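Local coordinates for protein diphthine synthase (Entamoeba histolytica, PDB 3I4T) that probably transfers methyl groups from S-adenosylmethionine to the modified histidine of elongation factor 2 during diphthamide biosynthesis, at residues L145-Q150 / I271-V276; P168-N173 / G228-D233; I138-L143 / Q247-G252; A132-A137 / L181-I186. All coordinates share one frame; numbering follows the deposited sequence.

Contact 1 (L145-Q150 / I271-V276); sequences LYRFGQ and IPAPQV
Arg147 reaches across to the backbone of Gln275 and takes hold of one carbonyl oxygen with both terminal nitrogens. NH2 donates to Gln275 O at 2.9 Å, almost in line with the carbonyl bond, and NH1 donates to the same Gln275 O at 3.0 Å, from a direction more strongly bent at the oxygen. Gln275 O lies close to the guanidinium plane, between the two N-H groups, so the group works as an end-on fork closing on a single acceptor. Neither bond is straight (142° at NH1, 149° at NH2), as expected when two donors share one target. Over one face of the guanidinium lies Gln275 OE1, its amide turned nearly parallel to the group, the planes 9° apart. This OE1 is 3.4 Å from Arg147 NH2 but badly angled for a hydrogen bond and is instead bonded to Asn177. Ala273 CB sits obliquely against Arg147 NH2 at 3.4 Å, while Val276 CA borders the edge of the group near NH1. The Gln275 side chain bends at chi2, which folds its amide back over the arginine. Farther out, Arg147 NH1 forms a salt bridge with Glu280, and NH2 donates also to Asn177 O. Together with the shared carbonyl, these partners fix the rotation of the guanidinium. The contact joins two loops: 145-150 leads into strand 152-154, whereas the loop 271-276 links the end of strand 267-271 to helix 278-284, which supplies Glu280, while helix 166-175 packs against Ile271 and Pro274.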
loop_
_atom_site.group_PDB
_atom_site.type_symbol
_atom_site.label_atom_id
_atom_site.label_comp_id
_atom_site.label_asym_id
_atom_site.label_seq_id
_atom_site.Cartn_x
_atom_site.Cartn_y
_atom_site.Cartn_z
ATOM N N LEU A 145 3.058 8.885 3.911
ATOM C CA LEU A 145 1.951 7.927 3.891
ATOM C C LEU A 145 1.259 7.647 5.234
ATOM O O LEU A 145 0.071 7.305 5.258
ATOM C CB LEU A 145 2.433 6.604 3.285
ATOM C CG LEU A 145 2.936 6.643 1.832
ATOM C CD1 LEU A 145 3.456 5.272 1.427
ATOM C CD2 LEU A 145 1.855 7.163 0.836
ATOM N N TYR A 146 1.983 7.782 6.346
ATOM C CA TYR A 146 1.361 7.613 7.666
ATOM C C TYR A 146 0.382 8.728 7.934
ATOM O O TYR A 146 -0.547 8.562 8.711
ATOM C CB TYR A 146 2.390 7.579 8.794
ATOM C CG TYR A 146 3.388 6.454 8.702
ATOM C CD1 TYR A 146 3.169 5.354 7.854
ATOM C CD2 TYR A 146 4.554 6.477 9.480
ATOM C CE1 TYR A 146 4.102 4.327 7.770
ATOM C CE2 TYR A 146 5.490 5.449 9.410
ATOM C CZ TYR A 146 5.255 4.380 8.555
ATOM O OH TYR A 146 6.182 3.361 8.483
ATOM N N ARG A 147 0.594 9.872 7.291
ATOM C CA ARG A 147 -0.304 11.007 7.474
ATOM C C ARG A 147 -1.583 10.965 6.626
ATOM O O ARG A 147 -2.399 11.854 6.725
ATOM C CB ARG A 147 0.452 12.324 7.289
ATOM C CG ARG A 147 1.593 12.534 8.303
ATOM C CD ARG A 147 2.051 13.982 8.317
ATOM N NE ARG A 147 0.893 14.863 8.464
ATOM C CZ ARG A 147 0.867 16.158 8.157
ATOM N NH1 ARG A 147 1.944 16.777 7.677
ATOM N NH2 ARG A 147 -0.255 16.835 8.337
ATOM N N PHE A 148 -1.758 9.939 5.798
ATOM C CA PHE A 148 -3.002 9.781 5.026
ATOM C C PHE A 148 -4.170 9.291 5.880
ATOM O O PHE A 148 -4.058 8.276 6.586
ATOM C CB PHE A 148 -2.796 8.898 3.780
ATOM C CG PHE A 148 -2.257 9.666 2.604
ATOM C CD1 PHE A 148 -0.899 9.973 2.516
ATOM C CD2 PHE A 148 -3.105 10.137 1.623
ATOM C CE1 PHE A 148 -0.400 10.718 1.455
ATOM C CE2 PHE A 148 -2.618 10.889 0.563
ATOM C CZ PHE A 148 -1.259 11.180 0.481
ATOM N N GLY A 149 -5.270 10.038 5.821
ATOM C CA GLY A 149 -6.522 9.689 6.495
ATOM C C GLY A 149 -7.258 8.705 5.611
ATOM O O GLY A 149 -6.611 7.982 4.835
ATOM N N GLN A 150 -8.597 8.677 5.691
ATOM C CA GLN A 150 -9.353 7.729 4.870
ATOM C C GLN A 150 -9.402 8.106 3.383
ATOM O O GLN A 150 -9.404 9.292 3.018
ATOM C CB GLN A 150 -10.728 7.415 5.455
ATOM C CG GLN A 150 -11.870 8.368 5.147
ATOM C CD GLN A 150 -13.141 8.002 5.930
ATOM O OE1 GLN A 150 -13.695 6.902 5.773
ATOM N NE2 GLN A 150 -13.600 8.920 6.776
ATOM N N ILE A 271 -5.026 15.526 -1.769
ATOM C CA ILE A 271 -5.343 16.746 -1.074
ATOM C C ILE A 271 -4.612 16.737 0.264
ATOM O O ILE A 271 -5.045 16.068 1.211
ATOM C CB ILE A 271 -6.869 16.931 -0.873
ATOM C CG1 ILE A 271 -7.604 16.844 -2.218
ATOM C CG2 ILE A 271 -7.142 18.272 -0.177
ATOM C CD1 ILE A 271 -9.134 16.828 -2.099
ATOM N N PRO A 272 -3.486 17.469 0.338
ATOM C CA PRO A 272 -2.662 17.529 1.544
ATOM C C PRO A 272 -3.448 18.044 2.737
ATOM O O PRO A 272 -4.407 18.779 2.547
ATOM C CB PRO A 272 -1.568 18.539 1.177
ATOM C CG PRO A 272 -1.504 18.528 -0.322
ATOM C CD PRO A 272 -2.898 18.225 -0.789
ATOM N N ALA A 273 -3.048 17.665 3.954
ATOM C CA ALA A 273 -3.555 18.312 5.182
ATOM C C ALA A 273 -3.271 19.829 5.179
ATOM O O ALA A 273 -2.372 20.278 4.477
ATOM C CB ALA A 273 -2.924 17.664 6.413
ATOM N N PRO A 274 -4.029 20.622 5.969
ATOM C CA PRO A 274 -3.717 22.049 6.082
ATOM C C PRO A 274 -2.276 22.373 6.518
ATOM O O PRO A 274 -1.776 23.435 6.169
ATOM C CB PRO A 274 -4.737 22.543 7.111
ATOM C CG PRO A 274 -5.924 21.667 6.873
ATOM C CD PRO A 274 -5.304 20.304 6.644
ATOM N N GLN A 275 -1.608 21.485 7.260
ATOM C CA GLN A 275 -0.171 21.685 7.466
ATOM C C GLN A 275 0.696 20.580 6.904
ATOM O O GLN A 275 0.509 19.385 7.169
ATOM C CB GLN A 275 0.221 22.074 8.908
ATOM C CG GLN A 275 0.144 21.007 9.946
ATOM C CD GLN A 275 1.378 20.098 10.023
ATOM O OE1 GLN A 275 1.274 18.961 10.486
ATOM N NE2 GLN A 275 2.536 20.591 9.578
ATOM N N VAL A 276 1.659 21.020 6.110
ATOM C CA VAL A 276 2.546 20.128 5.414
ATOM C C VAL A 276 3.898 20.340 6.048
ATOM O O VAL A 276 4.312 21.467 6.246
ATOM C CB VAL A 276 2.564 20.469 3.912
ATOM C CG1 VAL A 276 3.453 19.504 3.163
ATOM C CG2 VAL A 276 1.142 20.456 3.361
#

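Contact 2 (P168-N173 / G228-D233); sequences PKIKIN and GVYDED
Val229 holds CG1 anti to its backbone N (chi1 -177°), which places one methyl against Ile170 and the other over Lys171. Across from it, Ile170 sends CG1 anti to its own carbonyl carbon (chi1 -61°), and this turns CG2 toward the loop. Ile170 CG2 then meets Val229 CG1 at 3.8 Å, the two side chains crossing at about a right angle. The same Val229 CG1 lies 3.8 Å from Lys171 CA, so this methyl rests between a side chain and the helix backbone. Its twin, Val229 CG2, touches the aliphatic start of the lysine, with Lys171 CG at 3.8 Å and CB equally near. Of the lysine side chain, CB and CG do the touching; the chain bends at chi4 and carries NZ away to a salt bridge with Asp175, one turn farther along the helix. The contact is apolar packing of a loop against a helix side: 168-173 lies in the middle of helix 166-175, whereas the loop 228-233 connects helix 211-225 to strand 235-240. Backbones come close, Val229 CA standing 5.5 Å from Lys171 CA. Tyr230 extends the apolar patch, presenting its ring edge to Ile170, whose CG2 lies near the ring plane at 4.4 Å from CD2. The Tyr230 hydroxyl is held by the carbonyl of Leu218 on helix 211-225, and the ring also packs on Met254. Glu222 of helix 211-225 receives the N-H groups of Gly228 and Val229, while Val229 O accepts from Arg174 NE of helix 166-175.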
loop_
_atom_site.group_PDB
_atom_site.type_symbol
_atom_site.label_atom_id
_atom_site.label_comp_id
_atom_site.label_asym_id
_atom_site.label_seq_id
_atom_site.Cartn_x
_atom_site.Cartn_y
_atom_site.Cartn_z
ATOM N N PRO A 168 -17.814 15.284 3.127
ATOM C CA PRO A 168 -17.665 15.320 4.582
ATOM C C PRO A 168 -16.456 14.534 5.072
ATOM O O PRO A 168 -15.843 14.942 6.047
ATOM C CB PRO A 168 -18.966 14.670 5.098
ATOM C CG PRO A 168 -19.459 13.866 3.957
ATOM C CD PRO A 168 -19.101 14.671 2.743
ATOM N N LYS A 169 -16.119 13.429 4.410
ATOM C CA LYS A 169 -14.917 12.651 4.762
ATOM C C LYS A 169 -13.604 13.408 4.492
ATOM O O LYS A 169 -12.630 13.232 5.226
ATOM C CB LYS A 169 -14.891 11.310 4.032
ATOM C CG LYS A 169 -16.069 10.390 4.331
ATOM C CD LYS A 169 -15.979 9.099 3.509
ATOM C CE LYS A 169 -17.246 8.267 3.692
ATOM N NZ LYS A 169 -17.246 7.017 2.889
ATOM N N ILE A 170 -13.569 14.234 3.444
ATOM C CA ILE A 170 -12.402 15.093 3.202
ATOM C C ILE A 170 -12.286 16.144 4.316
ATOM O O ILE A 170 -11.182 16.453 4.775
ATOM C CB ILE A 170 -12.431 15.784 1.797
ATOM C CG1 ILE A 170 -12.436 14.735 0.677
ATOM C CG2 ILE A 170 -11.232 16.712 1.623
ATOM C CD1 ILE A 170 -12.618 15.311 -0.710
ATOM N N LYS A 171 -13.433 16.659 4.755
ATOM C CA LYS A 171 -13.518 17.618 5.857
ATOM C C LYS A 171 -12.887 17.063 7.128
ATOM O O LYS A 171 -12.076 17.745 7.778
ATOM C CB LYS A 171 -14.977 18.017 6.130
ATOM C CG LYS A 171 -15.123 19.255 7.000
ATOM C CD LYS A 171 -16.502 19.339 7.641
ATOM C CE LYS A 171 -16.683 20.633 8.408
ATOM N NZ LYS A 171 -15.506 20.914 9.278
ATOM N N ILE A 172 -13.244 15.824 7.456
ATOM C CA ILE A 172 -12.680 15.126 8.624
ATOM C C ILE A 172 -11.156 14.969 8.529
ATOM O O ILE A 172 -10.427 15.233 9.503
ATOM C CB ILE A 172 -13.382 13.769 8.855
ATOM C CG1 ILE A 172 -14.787 14.004 9.432
ATOM C CG2 ILE A 172 -12.571 12.863 9.789
ATOM C CD1 ILE A 172 -15.713 12.803 9.306
ATOM N N ASN A 173 -10.673 14.570 7.359
ATOM C CA ASN A 173 -9.244 14.415 7.153
ATOM C C ASN A 173 -8.522 15.734 7.372
ATOM O O ASN A 173 -7.478 15.782 8.021
ATOM C CB ASN A 173 -8.952 13.900 5.749
ATOM C CG ASN A 173 -9.137 12.404 5.622
ATOM O OD1 ASN A 173 -9.468 11.718 6.594
ATOM N ND2 ASN A 173 -8.900 11.884 4.418
ATOM N N GLY A 228 -16.008 25.234 3.620
ATOM C CA GLY A 228 -14.654 25.791 3.634
ATOM C C GLY A 228 -13.550 24.753 3.739
ATOM O O GLY A 228 -12.504 25.023 4.328
ATOM N N VAL A 229 -13.776 23.581 3.137
ATOM C CA VAL A 229 -12.857 22.442 3.223
ATOM C C VAL A 229 -11.602 22.657 2.368
ATOM O O VAL A 229 -10.480 22.394 2.803
ATOM C CB VAL A 229 -13.567 21.132 2.805
ATOM C CG1 VAL A 229 -12.638 19.935 2.955
ATOM C CG2 VAL A 229 -14.824 20.922 3.623
ATOM N N TYR A 230 -11.817 23.118 1.145
ATOM C CA TYR A 230 -10.761 23.512 0.222
ATOM C C TYR A 230 -11.328 24.640 -0.633
ATOM O O TYR A 230 -12.543 24.910 -0.581
ATOM C CB TYR A 230 -10.375 22.345 -0.682
ATOM C CG TYR A 230 -11.564 21.615 -1.261
ATOM C CD1 TYR A 230 -12.285 22.151 -2.332
ATOM C CD2 TYR A 230 -11.977 20.392 -0.737
ATOM C CE1 TYR A 230 -13.382 21.489 -2.864
ATOM C CE2 TYR A 230 -13.079 19.723 -1.266
ATOM C CZ TYR A 230 -13.777 20.281 -2.325
ATOM O OH TYR A 230 -14.865 19.626 -2.846
ATOM N N ASP A 231 -10.468 25.295 -1.413
ATOM C CA ASP A 231 -10.942 26.214 -2.451
ATOM C C ASP A 231 -10.038 26.291 -3.689
ATOM O O ASP A 231 -8.956 25.729 -3.704
ATOM C CB ASP A 231 -11.276 27.614 -1.873
ATOM C CG ASP A 231 -10.042 28.402 -1.398
ATOM O OD1 ASP A 231 -8.884 27.916 -1.437
ATOM O OD2 ASP A 231 -10.255 29.559 -0.966
ATOM N N GLU A 232 -10.522 26.978 -4.717
ATOM C CA GLU A 232 -9.777 27.358 -5.930
ATOM C C GLU A 232 -8.247 27.420 -5.769
ATOM O O GLU A 232 -7.493 26.936 -6.630
ATOM C CB GLU A 232 -10.297 28.738 -6.368
ATOM C CG GLU A 232 -10.222 29.030 -7.844
ATOM C CD GLU A 232 -10.916 30.330 -8.229
ATOM O OE1 GLU A 232 -10.502 31.416 -7.759
ATOM O OE2 GLU A 232 -11.880 30.268 -9.019
ATOM N N ASP A 233 -7.803 28.030 -4.672
ATOM C CA ASP A 233 -6.387 28.304 -4.431
ATOM C C ASP A 233 -5.679 27.242 -3.584
ATOM O O ASP A 233 -4.491 27.384 -3.293
ATOM C CB ASP A 233 -6.217 29.681 -3.773
ATOM C CG ASP A 233 -6.663 30.827 -4.676
ATOM O OD1 ASP A 233 -6.020 31.048 -5.725
ATOM O OD2 ASP A 233 -7.649 31.517 -4.330
#

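Contact 3 (I138-L143 / Q247-G252); sequences IGCSGL and QKIVYG
Cys140 meets the second segment chiefly through its sulfur. The apolar part is a touch between Cys140 SG and the terminal methyl of Ile249, whose CD1 lies 3.6 Å away; this methyl also comes within 4.1 Å of Cys140 O. SG stands between the backbone N and the carbonyl carbon (chi1 59°), which directs it at the strand. The polar neighbour is the Gln247 amide, with NE2 3.7 Å from Cys140 SG, a van der Waals approach without a hydrogen bond. Gln247 comes up on an extended chain, and its OE1 is engaged by the backbone N of Ala243. No hydrogen bond crosses between the segments; those within 138-143 shape the turn that carries the cysteine. Ile138 O accepts twice, from Ser141 N at 3.1 Å and from Ser141 OG at 2.7 Å. The same Ser141 OG receives Leu143 N at 3.2 Å, nearly straight at 162°, so the serine hydroxyl bridges the turn to the residue leaving it. Beside the strand, Met239 of strand 235-240 packs on both Cys140 and Ile249, and Tyr107 of the second subunit also touches Cys140. The result is a short 3-10 turn finished by an ST turn, laid against strand 248-253 in the mixed sheet.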
loop_
_atom_site.group_PDB
_atom_site.type_symbol
_atom_site.label_atom_id
_atom_site.label_comp_id
_atom_site.label_asym_id
_atom_site.label_seq_id
_atom_site.Cartn_x
_atom_site.Cartn_y
_atom_site.Cartn_z
ATOM N N ILE A 138 1.765 6.381 -4.318
ATOM C CA ILE A 138 1.570 7.838 -4.263
ATOM C C ILE A 138 2.559 8.517 -3.296
ATOM O O ILE A 138 2.616 9.749 -3.197
ATOM C CB ILE A 138 0.100 8.228 -3.858
ATOM C CG1 ILE A 138 -0.312 7.474 -2.597
ATOM C CG2 ILE A 138 -0.866 7.976 -5.008
ATOM C CD1 ILE A 138 -1.348 8.163 -1.773
ATOM N N GLY A 139 3.321 7.696 -2.581
ATOM C CA GLY A 139 4.434 8.168 -1.779
ATOM C C GLY A 139 5.467 8.933 -2.577
ATOM O O GLY A 139 6.245 9.692 -2.011
ATOM N N CYS A 140 5.470 8.763 -3.893
ATOM C CA CYS A 140 6.447 9.461 -4.731
ATOM C C CYS A 140 6.194 10.954 -4.800
ATOM O O CYS A 140 7.033 11.705 -5.302
ATOM C CB CYS A 140 6.524 8.854 -6.136
ATOM S SG CYS A 140 4.993 8.882 -7.034
ATOM N N SER A 141 5.048 11.378 -4.279
ATOM C CA SER A 141 4.692 12.794 -4.213
ATOM C C SER A 141 5.563 13.560 -3.212
ATOM O O SER A 141 5.766 14.767 -3.345
ATOM C CB SER A 141 3.231 12.938 -3.804
ATOM O OG SER A 141 3.020 12.332 -2.538
ATOM N N GLY A 142 6.057 12.856 -2.201
ATOM C CA GLY A 142 6.762 13.505 -1.106
ATOM C C GLY A 142 5.924 13.606 0.151
ATOM O O GLY A 142 6.447 13.907 1.222
ATOM N N LEU A 143 4.622 13.356 0.031
ATOM C CA LEU A 143 3.762 13.318 1.210
ATOM C C LEU A 143 4.006 12.018 1.991
ATOM O O LEU A 143 4.195 10.945 1.390
ATOM C CB LEU A 143 2.285 13.487 0.828
ATOM C CG LEU A 143 1.835 14.859 0.284
ATOM C CD1 LEU A 143 0.474 14.741 -0.353
ATOM C CD2 LEU A 143 1.833 16.003 1.333
ATOM N N GLN A 247 5.053 8.584 -15.881
ATOM C CA GLN A 247 4.421 9.151 -14.696
ATOM C C GLN A 247 4.523 10.660 -14.730
ATOM O O GLN A 247 5.581 11.212 -15.052
ATOM C CB GLN A 247 5.139 8.620 -13.455
ATOM C CG GLN A 247 4.677 9.159 -12.117
ATOM C CD GLN A 247 5.542 8.621 -10.993
ATOM O OE1 GLN A 247 5.467 7.446 -10.659
ATOM N NE2 GLN A 247 6.378 9.473 -10.418
ATOM N N LYS A 248 3.425 11.322 -14.392
ATOM C CA LYS A 248 3.388 12.771 -14.343
ATOM C C LYS A 248 2.818 13.201 -12.993
ATOM O O LYS A 248 1.765 12.696 -12.575
ATOM C CB LYS A 248 2.539 13.312 -15.506
ATOM C CG LYS A 248 2.441 14.831 -15.588
ATOM C CD LYS A 248 3.669 15.457 -16.244
ATOM C CE LYS A 248 3.764 16.954 -15.900
ATOM N NZ LYS A 248 5.178 17.454 -15.698
ATOM N N ILE A 249 3.531 14.103 -12.308
ATOM C CA ILE A 249 3.099 14.648 -11.017
ATOM C C ILE A 249 3.175 16.172 -11.038
ATOM O O ILE A 249 4.238 16.731 -11.311
ATOM C CB ILE A 249 3.983 14.139 -9.854
ATOM C CG1 ILE A 249 3.933 12.617 -9.750
ATOM C CG2 ILE A 249 3.580 14.780 -8.532
ATOM C CD1 ILE A 249 4.941 12.052 -8.768
ATOM N N VAL A 250 2.056 16.842 -10.751
ATOM C CA VAL A 250 2.028 18.302 -10.695
ATOM C C VAL A 250 1.451 18.750 -9.381
ATOM O O VAL A 250 0.390 18.288 -8.983
ATOM C CB VAL A 250 1.194 18.938 -11.847
ATOM C CG1 VAL A 250 1.325 20.446 -11.834
ATOM C CG2 VAL A 250 1.654 18.423 -13.184
ATOM N N TYR A 251 2.156 19.664 -8.719
ATOM C CA TYR A 251 1.710 20.274 -7.467
ATOM C C TYR A 251 1.340 21.728 -7.730
ATOM O O TYR A 251 2.184 22.530 -8.143
ATOM C CB TYR A 251 2.831 20.194 -6.443
ATOM C CG TYR A 251 2.548 20.805 -5.073
ATOM C CD1 TYR A 251 1.476 20.376 -4.302
ATOM C CD2 TYR A 251 3.397 21.783 -4.540
ATOM C CE1 TYR A 251 1.241 20.919 -3.053
ATOM C CE2 TYR A 251 3.178 22.326 -3.290
ATOM C CZ TYR A 251 2.099 21.891 -2.552
ATOM O OH TYR A 251 1.875 22.427 -1.305
ATOM N N GLY A 252 0.080 22.069 -7.494
ATOM C CA GLY A 252 -0.387 23.419 -7.774
ATOM C C GLY A 252 -1.818 23.662 -7.336
ATOM O O GLY A 252 -2.469 22.775 -6.764
#

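Contact 4 (A132-A137 / L181-I186); sequences ASIMNA and LVLLDI
Met135 and Leu181 are the closest backbone pair, with CA atoms 7.9 Å apart, and Ile134 and Leu183 follow at 9.3 Å, a spacing bridged by side chains, with no hydrogen bond between the segments. Met135 lies across Leu181 at about a right angle and touches it with its second methylene, CG, to Leu181 CD2 at 3.8 Å. Its chain then bends at chi2 and chi3, bringing the terminal methyl to Leu183, where CE is 4.2 Å from CD1. One methionine therefore spans two leucines that lie two residues apart and point from the same face of their strand. Ile134 completes the patch: its CG2 comes alongside Leu183 CD2 at 4.0 Å, the two side chains sliding past one another in opposite directions. This is helix-on-sheet packing of aliphatic side chains and a methionine, in which helix 134-137, in the chain segment that follows the last strand of the parallel sheet, meets strand 180-187 of the mixed sheet near the centre of the chain. The helix start is defined by Ser133 at the N-cap, whose OG accepts Met135 N at 3.0 Å (N-H...O angle 144°). Ser133 O in turn receives Ala137 N at 2.9 Å, the first full turn of the helix. On the strand side, Leu181 and Leu183 are fixed by backbone bonds to strand 152-154, and Leu181 also packs on Leu270 of strand 267-271. Tyr146 of the second subunit lies against both Met135 and Leu183, and Asn136 ND2 donates to Asp105 of that subunit.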
loop_
_atom_site.group_PDB
_atom_site.type_symbol
_atom_site.label_atom_id
_atom_site.label_comp_id
_atom_site.label_asym_id
_atom_site.label_seq_id
_atom_site.Cartn_x
_atom_site.Cartn_y
_atom_site.Cartn_z
ATOM N N ALA A 132 2.587 -4.080 -5.778
ATOM C CA ALA A 132 2.470 -2.646 -5.527
ATOM C C ALA A 132 1.024 -2.183 -5.674
ATOM O O ALA A 132 0.230 -2.792 -6.373
ATOM C CB ALA A 132 3.407 -1.844 -6.438
ATOM N N SER A 133 0.688 -1.110 -4.981
ATOM C CA SER A 133 -0.653 -0.573 -4.969
ATOM C C SER A 133 -0.545 0.931 -5.127
ATOM O O SER A 133 0.424 1.540 -4.660
ATOM C CB SER A 133 -1.322 -0.913 -3.636
ATOM O OG SER A 133 -2.335 0.016 -3.296
ATOM N N ILE A 134 -1.558 1.531 -5.746
ATOM C CA ILE A 134 -1.611 2.981 -5.899
ATOM C C ILE A 134 -1.542 3.645 -4.522
ATOM O O ILE A 134 -0.967 4.722 -4.369
ATOM C CB ILE A 134 -2.840 3.453 -6.762
ATOM C CG1 ILE A 134 -2.671 4.906 -7.201
ATOM C CG2 ILE A 134 -4.177 3.274 -6.033
ATOM C CD1 ILE A 134 -1.830 5.055 -8.455
ATOM N N MET A 135 -2.082 2.964 -3.518
ATOM C CA MET A 135 -2.104 3.477 -2.152
ATOM C C MET A 135 -0.725 3.686 -1.504
ATOM O O MET A 135 -0.540 4.640 -0.757
ATOM C CB MET A 135 -2.982 2.595 -1.287
ATOM C CG MET A 135 -4.092 3.374 -0.593
ATOM S SD MET A 135 -5.675 2.505 -0.690
ATOM C CE MET A 135 -5.898 2.395 -2.474
ATOM N N ASN A 136 0.241 2.811 -1.777
ATOM C CA ASN A 136 1.606 3.077 -1.343
ATOM C C ASN A 136 2.379 3.925 -2.363
ATOM O O ASN A 136 3.109 4.859 -1.992
ATOM C CB ASN A 136 2.370 1.799 -0.912
ATOM C CG ASN A 136 2.123 0.596 -1.826
ATOM O OD1 ASN A 136 1.027 0.038 -1.843
ATOM N ND2 ASN A 136 3.151 0.176 -2.572
ATOM N N ALA A 137 2.172 3.634 -3.647
ATOM C CA ALA A 137 2.933 4.271 -4.729
ATOM C C ALA A 137 2.886 5.803 -4.762
ATOM O O ALA A 137 3.844 6.442 -5.204
ATOM C CB ALA A 137 2.499 3.710 -6.063
ATOM N N LEU A 181 -6.195 10.825 -0.218
ATOM C CA LEU A 181 -6.090 10.247 -1.546
ATOM C C LEU A 181 -7.470 10.183 -2.150
ATOM O O LEU A 181 -8.378 9.589 -1.572
ATOM C CB LEU A 181 -5.496 8.837 -1.489
ATOM C CG LEU A 181 -5.539 7.994 -2.768
ATOM C CD1 LEU A 181 -4.647 8.595 -3.880
ATOM C CD2 LEU A 181 -5.119 6.574 -2.431
ATOM N N VAL A 182 -7.616 10.807 -3.315
ATOM C CA VAL A 182 -8.878 10.851 -4.029
ATOM C C VAL A 182 -8.806 9.923 -5.247
ATOM O O VAL A 182 -8.104 10.203 -6.217
ATOM C CB VAL A 182 -9.207 12.287 -4.477
ATOM C CG1 VAL A 182 -10.595 12.347 -5.114
ATOM C CG2 VAL A 182 -9.101 13.256 -3.303
ATOM N N LEU A 183 -9.511 8.804 -5.176
ATOM C CA LEU A 183 -9.570 7.868 -6.297
ATOM C C LEU A 183 -10.699 8.280 -7.232
ATOM O O LEU A 183 -11.724 8.770 -6.784
ATOM C CB LEU A 183 -9.735 6.429 -5.800
ATOM C CG LEU A 183 -8.570 5.875 -4.964
ATOM C CD1 LEU A 183 -8.881 4.465 -4.504
ATOM C CD2 LEU A 183 -7.246 5.894 -5.742
ATOM N N LEU A 184 -10.484 8.116 -8.532
ATOM C CA LEU A 184 -11.417 8.626 -9.548
ATOM C C LEU A 184 -12.168 7.473 -10.220
ATOM O O LEU A 184 -11.729 6.326 -10.171
ATOM C CB LEU A 184 -10.686 9.493 -10.592
ATOM C CG LEU A 184 -9.734 10.594 -10.101
ATOM C CD1 LEU A 184 -9.222 11.459 -11.266
ATOM C CD2 LEU A 184 -10.370 11.465 -9.041
ATOM N N ASP A 185 -13.295 7.793 -10.838
ATOM C CA ASP A 185 -14.231 6.794 -11.333
ATOM C C ASP A 185 -13.758 6.138 -12.623
ATOM O O ASP A 185 -12.940 6.696 -13.360
ATOM C CB ASP A 185 -15.603 7.452 -11.541
ATOM C CG ASP A 185 -16.748 6.457 -11.543
ATOM O OD1 ASP A 185 -16.541 5.259 -11.252
ATOM O OD2 ASP A 185 -17.878 6.892 -11.841
ATOM N N ILE A 186 -14.264 4.934 -12.867
ATOM C CA ILE A 186 -13.995 4.181 -14.094
ATOM C C ILE A 186 -15.301 3.524 -14.541
ATOM O O ILE A 186 -15.774 2.574 -13.906
ATOM C CB ILE A 186 -12.911 3.078 -13.887
ATOM C CG1 ILE A 186 -11.584 3.684 -13.400
ATOM C CG2 ILE A 186 -12.688 2.299 -15.176
ATOM C CD1 ILE A 186 -10.576 2.657 -12.855
#

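Contacts 1, 3 and 4 pack against one another. Phe148 of contact 1 packs on Ile138 and Leu143 of contact 3, while its CD2 lies 3.7 Å from Leu181 N of contact 4; Ile138 CD1 touches Leu181 CD1 at 3.9 Å. Contact 2 joins at the outside, where Gln150 O and Asn173 ND2 probably hydrogen-bond at 3.0 Å and Ile170 meets Ile271. Contacts 2 and 4 have centres about 19 Å apart and do not touch. Segments 132-137 and 138-143 run on directly, linking contacts 4 and 3. All four contacts reach the second subunit. The centre of contact 4 lies about 3 Å from that of the chain. Relatives bind S-adenosylmethionine between their two domains, but no cofactor is described here.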